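Long-range contacts in flavin-containing monooxygenase (Allium sativum, PDB 6WPU), which binds FAD and, as a flavin-dependent S-monooxygenase, oxygenates the sulfur of S-allyl-L-cysteine: residues A[263-268]-A[281-286]; A[219-224]-A[242-247]. All blocks are in the same frame, centred on the assembly; numbering follows the deposited sequence.

Interaction 1: A[263-268]-A[281-286]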
loop_
_atom_site.group_PDB
_atom_site.type_symbol
_atom_site.label_atom_id
_atom_site.label_comp_id
_atom_site.label_asym_id
_atom_site.label_seq_id
_atom_site.Cartn_x
_atom_site.Cartn_y
_atom_site.Cartn_z
ATOM N N TRP A 263 11.068 3.118 -24.634
ATOM C CA TRP A 263 12.323 2.386 -24.545
ATOM C C TRP A 263 12.656 2.081 -23.091
ATOM O O TRP A 263 12.326 2.857 -22.186
ATOM C CB TRP A 263 13.468 3.162 -25.178
ATOM C CG TRP A 263 13.364 3.226 -26.677
ATOM C CD1 TRP A 263 13.961 2.384 -27.588
ATOM C CD2 TRP A 263 12.610 4.174 -27.440
ATOM N NE1 TRP A 263 13.618 2.758 -28.863
ATOM C CE2 TRP A 263 12.793 3.851 -28.803
ATOM C CE3 TRP A 263 11.797 5.260 -27.104
ATOM C CZ2 TRP A 263 12.195 4.581 -29.829
ATOM C CZ3 TRP A 263 11.202 5.986 -28.124
ATOM C CH2 TRP A 263 11.407 5.644 -29.473
ATOM N N LEU A 264 13.330 0.949 -22.889
ATOM C CA LEU A 264 13.754 0.471 -21.579
ATOM C C LEU A 264 15.259 0.643 -21.425
ATOM O O LEU A 264 16.029 0.274 -22.318
ATOM C CB LEU A 264 13.378 -1.000 -21.389
ATOM C CG LEU A 264 11.906 -1.320 -21.632
ATOM C CD1 LEU A 264 11.733 -2.782 -21.987
ATOM C CD2 LEU A 264 11.131 -0.994 -20.404
ATOM N N HIS A 265 15.671 1.196 -20.292
ATOM C CA HIS A 265 17.075 1.368 -19.962
ATOM C C HIS A 265 17.319 0.849 -18.554
ATOM O O HIS A 265 16.389 0.556 -17.796
ATOM C CB HIS A 265 17.502 2.833 -20.047
ATOM C CG HIS A 265 17.175 3.479 -21.355
ATOM N ND1 HIS A 265 17.971 3.342 -22.471
ATOM C CD2 HIS A 265 16.135 4.264 -21.725
ATOM C CE1 HIS A 265 17.435 4.013 -23.475
ATOM N NE2 HIS A 265 16.320 4.580 -23.048
ATOM N N SER A 266 18.595 0.774 -18.203
ATOM C CA SER A 266 18.963 0.318 -16.878
ATOM C C SER A 266 18.959 1.467 -15.879
ATOM O O SER A 266 18.297 1.392 -14.838
ATOM C CB SER A 266 20.331 -0.362 -16.930
ATOM O OG SER A 266 20.541 -1.104 -15.746
ATOM N N MET A 267 19.673 2.545 -16.173
ATOM C CA MET A 267 19.794 3.611 -15.192
ATOM C C MET A 267 20.303 4.871 -15.864
ATOM O O MET A 267 20.978 4.816 -16.899
ATOM C CB MET A 267 20.747 3.224 -14.060
ATOM C CG MET A 267 22.155 2.958 -14.558
ATOM S SD MET A 267 23.277 2.349 -13.284
ATOM C CE MET A 267 23.588 3.839 -12.341
ATOM N N ILE A 268 19.969 6.008 -15.256
ATOM C CA ILE A 268 20.554 7.274 -15.663
ATOM C C ILE A 268 22.021 7.290 -15.259
ATOM O O ILE A 268 22.366 7.047 -14.098
ATOM C CB ILE A 268 19.801 8.455 -15.037
ATOM C CG1 ILE A 268 18.337 8.471 -15.493
ATOM C CG2 ILE A 268 20.502 9.768 -15.410
ATOM C CD1 ILE A 268 17.484 9.545 -14.821
ATOM N N ASP A 281 23.463 2.590 -20.894
ATOM C CA ASP A 281 23.658 1.946 -22.196
ATOM C C ASP A 281 24.140 2.904 -23.280
ATOM O O ASP A 281 24.232 2.512 -24.444
ATOM C CB ASP A 281 22.369 1.256 -22.652
ATOM C CG ASP A 281 21.148 2.160 -22.552
ATOM O OD1 ASP A 281 21.220 3.325 -23.004
ATOM O OD2 ASP A 281 20.108 1.688 -22.035
ATOM N N GLY A 282 24.465 4.156 -22.987
ATOM C CA GLY A 282 24.944 5.064 -24.001
ATOM C C GLY A 282 23.882 5.931 -24.644
ATOM O O GLY A 282 24.227 6.917 -25.303
ATOM N N CYS A 283 22.604 5.597 -24.487
ATOM C CA CYS A 283 21.553 6.404 -25.093
ATOM C C CYS A 283 21.501 7.788 -24.446
ATOM O O CYS A 283 21.462 7.921 -23.218
ATOM C CB CYS A 283 20.209 5.691 -24.966
ATOM S SG CYS A 283 18.771 6.674 -25.505
ATOM N N SER A 284 21.521 8.822 -25.282
ATOM C CA SER A 284 21.449 10.210 -24.844
ATOM C C SER A 284 20.238 10.857 -25.497
ATOM O O SER A 284 20.031 10.712 -26.708
ATOM C CB SER A 284 22.723 10.971 -25.222
ATOM O OG SER A 284 22.686 12.306 -24.755
ATOM N N VAL A 285 19.444 11.579 -24.711
ATOM C CA VAL A 285 18.240 12.189 -25.258
ATOM C C VAL A 285 17.922 13.467 -24.485
ATOM O O VAL A 285 18.194 13.577 -23.285
ATOM C CB VAL A 285 17.072 11.169 -25.240
ATOM C CG1 VAL A 285 16.618 10.868 -23.805
ATOM C CG2 VAL A 285 15.912 11.645 -26.124
ATOM N N HIS A 286 17.367 14.456 -25.188
ATOM C CA HIS A 286 16.900 15.663 -24.519
ATOM C C HIS A 286 15.550 15.384 -23.874
ATOM O O HIS A 286 14.623 14.895 -24.530
ATOM C CB HIS A 286 16.784 16.856 -25.472
ATOM C CG HIS A 286 16.236 18.080 -24.799
ATOM N ND1 HIS A 286 14.883 18.355 -24.732
ATOM C CD2 HIS A 286 16.852 19.059 -24.092
ATOM C CE1 HIS A 286 14.694 19.467 -24.043
ATOM N NE2 HIS A 286 15.872 19.912 -23.640
HETATM O O HOH W 1 21.083 1.860 -19.164
#
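His265, closing the strand portion 263-265, and Asp281, in the turn ahead of strand 284-286, keep their CA atoms 7.0 Å apart, and no direct backbone hydrogen bond joins the two segments. A His-carboxylate hydrogen bond does so instead, together with an Asx turn, tying strand 262-271 to the connection between strands 276-279 and 284-286. His265 ND1 donates to Asp281 OD2 over 2.7 Å, at an N-H...O angle of 159°. The carboxylate oxygen lies in the ring plane and receives the proton on its syn lone pair, although the carboxylate itself is turned 49° from the imidazole. The other oxygen serves the turn: Asp281 OD1 accepts from Cys283 N at 3.0 Å, nearly along the C-O axis, which pins this second oxygen and limits the rotation of the carboxylate. Thr252 adds a further hydrogen bond to OD2, and Phe279 stacks on the His265 ring. One water couples the backbones, accepting from Ser266 N at 2.9 Å and from Asp281 N at 3.0 Å, with a weak bond to OD2 besides. An alanine in place of Asp281 would remove the carboxylate and is likely to leave His265 ND1 without its acceptor and the Asx turn unbraced at Cys283 N. Cys283 approaches the ring obliquely: with SG anti to its own backbone N (chi1 173°), CB and SG both come to the ring carbon CE1 from the same side of the ring plane, Cys283 SG lying 3.6 Å from His265 CE1.

Interaction 2: A[219-224]-A[242-247]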
loop_
_atom_site.group_PDB
_atom_site.type_symbol
_atom_site.label_atom_id
_atom_site.label_comp_id
_atom_site.label_asym_id
_atom_site.label_seq_id
_atom_site.Cartn_x
_atom_site.Cartn_y
_atom_site.Cartn_z
ATOM N N VAL A 219 11.212 10.668 -18.936
ATOM C CA VAL A 219 11.950 9.589 -18.296
ATOM C C VAL A 219 11.180 9.168 -17.046
ATOM O O VAL A 219 10.798 10.014 -16.225
ATOM C CB VAL A 219 13.389 10.010 -17.964
ATOM C CG1 VAL A 219 14.114 8.884 -17.218
ATOM C CG2 VAL A 219 14.145 10.381 -19.255
ATOM N N ILE A 220 10.905 7.871 -16.936
ATOM C CA ILE A 220 10.248 7.285 -15.772
ATOM C C ILE A 220 11.293 6.440 -15.060
ATOM O O ILE A 220 11.796 5.467 -15.636
ATOM C CB ILE A 220 9.038 6.416 -16.162
ATOM C CG1 ILE A 220 8.124 7.096 -17.188
ATOM C CG2 ILE A 220 8.265 5.997 -14.934
ATOM C CD1 ILE A 220 7.166 8.055 -16.627
ATOM N N ILE A 221 11.625 6.801 -13.821
ATOM C CA ILE A 221 12.570 6.026 -13.013
ATOM C C ILE A 221 11.772 5.091 -12.114
ATOM O O ILE A 221 11.042 5.546 -11.228
ATOM C CB ILE A 221 13.476 6.928 -12.165
ATOM C CG1 ILE A 221 14.165 7.987 -13.033
ATOM C CG2 ILE A 221 14.504 6.089 -11.420
ATOM C CD1 ILE A 221 14.867 9.042 -12.227
ATOM N N GLY A 222 11.916 3.786 -12.327
ATOM C CA GLY A 222 11.323 2.819 -11.424
ATOM C C GLY A 222 11.547 1.405 -11.908
ATOM O O GLY A 222 11.700 1.181 -13.113
ATOM N N SER A 223 11.569 0.439 -10.991
ATOM C CA SER A 223 11.804 -0.955 -11.344
ATOM C C SER A 223 10.563 -1.828 -11.224
ATOM O O SER A 223 10.628 -3.017 -11.547
ATOM C CB SER A 223 12.919 -1.534 -10.473
ATOM O OG SER A 223 12.611 -1.325 -9.109
ATOM N N SER A 224 9.446 -1.279 -10.770
ATOM C CA SER A 224 8.227 -2.045 -10.555
ATOM C C SER A 224 7.367 -2.082 -11.817
ATOM O O SER A 224 7.571 -1.322 -12.767
ATOM C CB SER A 224 7.423 -1.447 -9.408
ATOM O OG SER A 224 6.882 -0.194 -9.790
ATOM N N HIS A 242 11.069 6.875 -21.789
ATOM C CA HIS A 242 12.261 6.097 -21.473
ATOM C C HIS A 242 12.167 5.662 -20.016
ATOM O O HIS A 242 12.053 6.510 -19.122
ATOM C CB HIS A 242 13.527 6.922 -21.709
ATOM C CG HIS A 242 13.743 7.308 -23.141
ATOM N ND1 HIS A 242 14.554 6.589 -23.989
ATOM C CD2 HIS A 242 13.250 8.337 -23.873
ATOM C CE1 HIS A 242 14.558 7.160 -25.182
ATOM N NE2 HIS A 242 13.764 8.217 -25.139
ATOM N N ILE A 243 12.186 4.351 -19.776
ATOM C CA ILE A 243 12.154 3.807 -18.420
ATOM C C ILE A 243 13.584 3.534 -17.985
ATOM O O ILE A 243 14.341 2.872 -18.705
ATOM C CB ILE A 243 11.302 2.530 -18.337
ATOM C CG1 ILE A 243 9.945 2.738 -19.009
ATOM C CG2 ILE A 243 11.100 2.122 -16.884
ATOM C CD1 ILE A 243 9.025 1.528 -18.922
ATOM N N ALA A 244 13.965 4.066 -16.823
ATOM C CA ALA A 244 15.239 3.735 -16.187
ATOM C C ALA A 244 14.914 2.725 -15.102
ATOM O O ALA A 244 14.389 3.091 -14.052
ATOM C CB ALA A 244 15.918 4.969 -15.605
ATOM N N ASN A 245 15.206 1.450 -15.357
ATOM C CA ASN A 245 14.763 0.346 -14.502
ATOM C C ASN A 245 16.028 -0.358 -14.031
ATOM O O ASN A 245 16.625 -1.147 -14.773
ATOM C CB ASN A 245 13.819 -0.594 -15.262
ATOM C CG ASN A 245 13.456 -1.858 -14.473
ATOM O OD1 ASN A 245 13.995 -2.128 -13.404
ATOM N ND2 ASN A 245 12.540 -2.642 -15.022
ATOM N N ARG A 246 16.427 -0.081 -12.792
ATOM C CA ARG A 246 17.741 -0.524 -12.347
ATOM C C ARG A 246 17.826 -2.028 -12.131
ATOM O O ARG A 246 18.924 -2.526 -11.873
ATOM C CB ARG A 246 18.151 0.208 -11.070
ATOM C CG ARG A 246 17.369 -0.164 -9.849
ATOM C CD ARG A 246 18.156 0.249 -8.627
ATOM N NE ARG A 246 17.335 0.296 -7.424
ATOM C CZ ARG A 246 17.708 0.908 -6.306
ATOM N NH1 ARG A 246 16.907 0.913 -5.244
ATOM N NH2 ARG A 246 18.886 1.523 -6.260
ATOM N N SER A 247 16.716 -2.761 -12.230
ATOM C CA SER A 247 16.795 -4.214 -12.211
ATOM C C SER A 247 17.177 -4.797 -13.568
ATOM O O SER A 247 17.462 -5.994 -13.648
ATOM C CB SER A 247 15.466 -4.808 -11.736
ATOM O OG SER A 247 14.553 -4.931 -12.808
#
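His242 and Val219 begin a parallel pairing, in which the last strand residues of 217-221 and 240-244, the two strands of a beta-alpha-beta unit joined through helix 225-234, run side by side with their axes 24° apart. The His242 carbonyl O accepts from Ile220 N at 2.8 Å and also meets the CA-H of Val219, while the histidine side chain shares a sheet face with Val219, Ile221 and Ala244. Its ring bonds to Glu240 through NE2 and lies against the rings of Trp263 and His265 on the next strand. Ile243 lies on the other face, paired with Ile220; its CG2 branch, anti to the backbone N, rests 3.6 Å from Ile220 O. Ala244 returns the strand hydrogen bond, its N reaching Ile220 O at 2.8 Å, and its O takes a longer one, 3.1 Å, from Gly222 N, past the end of the regular strand. Ala244 CB packs 4.3 Å from Ile221 CG1. At Asn245, where the CA-H still meets Gly222 O, the side chain joins in. With CG swung away from the backbone N (chi1 173°), the carboxamide reaches across to Ser223, where Asn245 OD1 lies 3.2 Å from CB. That oxygen is gripped by both Ser247 N, at 3.0 Å, and Ser247 OG, which approach from the same face of the amide plane; the former closes an Asx turn. Ser247 CB in turn faces Ser223 CB at 4.3 Å. Gly222 begins a Gly-x-Ser-x-x-Ala sequence that resembles the NADPH-binding motif of flavin-containing monooxygenases. The chemistry changes along the contact: regular backbone bonding fixes the strands, whereas beyond them an amide oxygen that accepts two hydrogen bonds sets the shape of the turn facing that probable nucleotide-binding loop.

How the interactions relate
Along the chain, interaction 2 is complete before interaction 1 begins, and their centres are 10 Å apart. Both belong to one mixed sheet, in which strand 240-244 lies between 217-221 and 262-271. The seam is direct: His265 N probably bonds to Ile243 O at 2.7 Å, and His265 NE2 to His242 ND1 at 2.8 Å. A polar string thus runs from Asp281 through both imidazoles to Glu240; carboxylates at both ends would probably favour one positive charge shared by the histidine pair. Interaction 2 belongs to the beta-alpha-beta unit, whereas interaction 1 lies at the periphery, 29 Å from the chain centre, and fastens the later antiparallel turn to strand 262-271, itself paired with that unit.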